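Side-chain contact in uncharacterized protein (Streptococcus pneumoniae, PDB 3LFT), which probably serves as the substrate-binding protein of an ABC transporter, holding L-tryptophan in a pocket of its two-lobed fold: residues K252-P256 / A257-V261. Sequence-based numbering, arbitrary orientation.
Sequences KGAKP and ADTPV
In T259 the first torsion (chi1 -60°) sets OG1 anti to the carbonyl carbon and beside the backbone N, which turns the hydroxyl back to K255 four residues earlier, while CG2 lies anti to the backbone N. The hydroxyl donates to the carbonyl oxygen of K255, T259 OG1 to K255 O being 2.7 Å. It approaches from above the carbonyl plane, 60° out of it, and not along a lone pair. D258 N donates to the same acceptor from the opposite face, at 3.1 Å from K255 O. This second bond closes a turn over P256 and A257, both in 3-10 (type III) conformation. A further turn, over A257 and D258 and close to type I, overlaps it, T259 N donating to P256 O at 3.1 Å, so the chain makes one short 3-10 turn. The methyl of A254 rests against the hydroxyl, CB to T259 OG1 3.8 Å. Before the turn, G253 ends helix 236-251 in a Schellman motif; after it the chain runs into edge strand 262-264 of the six-stranded parallel sheet. P256 packs on P85 and T111, and T111 OG1 also hydrogen-bonds T259 O, tying the turn to neighbouring strand 110-115. In the buried T259, hydroxyl and backbone N-H are thus both paired with carbonyls of the turn, while its own carbonyl goes to T111 OG1; these local bonds, with those to T111 and from A257 to G107, probably help to set the direction of the chain between helix and strand.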
loop_
_atom_site.group_PDB
_atom_site.type_symbol
_atom_site.label_atom_id
_atom_site.label_comp_id
_atom_site.label_asym_id
_atom_site.label_seq_id
_atom_site.Cartn_x
_atom_site.Cartn_y
_atom_site.Cartn_z
ATOM N N LYS A 252 -17.581 -9.508 17.115
ATOM C CA LYS A 252 -18.423 -9.178 18.273
ATOM C C LYS A 252 -19.741 -8.519 17.890
ATOM O O LYS A 252 -20.544 -8.174 18.768
ATOM C CB LYS A 252 -17.660 -8.316 19.283
ATOM C CG LYS A 252 -16.512 -9.046 19.937
ATOM C CD LYS A 252 -15.822 -8.168 20.975
ATOM C CE LYS A 252 -14.756 -8.969 21.736
ATOM N NZ LYS A 252 -15.316 -10.171 22.425
ATOM N N GLY A 253 -19.991 -8.378 16.589
ATOM C CA GLY A 253 -21.326 -7.962 16.133
ATOM C C GLY A 253 -21.448 -6.654 15.377
ATOM O O GLY A 253 -22.548 -6.300 14.929
ATOM N N ALA A 254 -20.359 -5.887 15.249
ATOM C CA ALA A 254 -20.451 -4.636 14.480
ATOM C C ALA A 254 -20.905 -4.946 13.061
ATOM O O ALA A 254 -20.474 -5.948 12.475
ATOM C CB ALA A 254 -19.106 -3.904 14.457
ATOM N N LYS A 255 -21.764 -4.098 12.511
ATOM C CA LYS A 255 -22.258 -4.249 11.138
ATOM C C LYS A 255 -21.348 -3.488 10.185
ATOM O O LYS A 255 -21.201 -2.287 10.347
ATOM C CB LYS A 255 -23.680 -3.682 11.032
ATOM C CG LYS A 255 -24.675 -4.198 12.091
ATOM C CD LYS A 255 -24.842 -5.719 12.091
ATOM C CE LYS A 255 -25.340 -6.283 10.737
ATOM N NZ LYS A 255 -25.836 -7.702 10.816
ATOM N N PRO A 256 -20.718 -4.165 9.208
ATOM C CA PRO A 256 -19.839 -3.422 8.293
ATOM C C PRO A 256 -20.504 -2.205 7.652
ATOM O O PRO A 256 -19.856 -1.164 7.495
ATOM C CB PRO A 256 -19.477 -4.468 7.233
ATOM C CG PRO A 256 -19.494 -5.733 8.003
ATOM C CD PRO A 256 -20.676 -5.614 8.937
ATOM N N ALA A 257 -21.786 -2.303 7.323
ATOM C CA ALA A 257 -22.463 -1.220 6.611
ATOM C C ALA A 257 -22.450 0.102 7.362
ATOM O O ALA A 257 -22.527 1.163 6.745
ATOM C CB ALA A 257 -23.903 -1.611 6.288
ATOM N N ASP A 258 -22.399 0.016 8.693
ATOM C CA ASP A 258 -22.448 1.173 9.575
ATOM C C ASP A 258 -21.150 1.368 10.337
ATOM O O ASP A 258 -21.122 2.148 11.303
ATOM C CB ASP A 258 -23.603 1.024 10.583
ATOM C CG ASP A 258 -23.897 2.306 11.362
ATOM O OD1 ASP A 258 -23.959 3.400 10.748
ATOM O OD2 ASP A 258 -24.114 2.229 12.600
ATOM N N THR A 259 -20.087 0.667 9.942
ATOM C CA THR A 259 -18.799 0.794 10.637
ATOM C C THR A 259 -17.858 1.704 9.842
ATOM O O THR A 259 -17.466 1.361 8.725
ATOM C CB THR A 259 -18.149 -0.595 10.829
ATOM O OG1 THR A 259 -19.016 -1.425 11.611
ATOM C CG2 THR A 259 -16.822 -0.465 11.535
ATOM N N PRO A 260 -17.545 2.895 10.374
ATOM C CA PRO A 260 -16.686 3.799 9.612
ATOM C C PRO A 260 -15.350 3.176 9.225
ATOM O O PRO A 260 -14.747 2.400 9.963
ATOM C CB PRO A 260 -16.474 4.979 10.573
ATOM C CG PRO A 260 -17.691 4.953 11.420
ATOM C CD PRO A 260 -18.017 3.509 11.632
ATOM N N VAL A 261 -14.882 3.530 8.049
ATOM C CA VAL A 261 -13.541 3.170 7.617
ATOM C C VAL A 261 -12.524 3.927 8.490
ATOM O O VAL A 261 -12.733 5.105 8.826
ATOM C CB VAL A 261 -13.365 3.552 6.137
ATOM C CG1 VAL A 261 -11.942 3.276 5.660
ATOM C CG2 VAL A 261 -14.345 2.739 5.271
#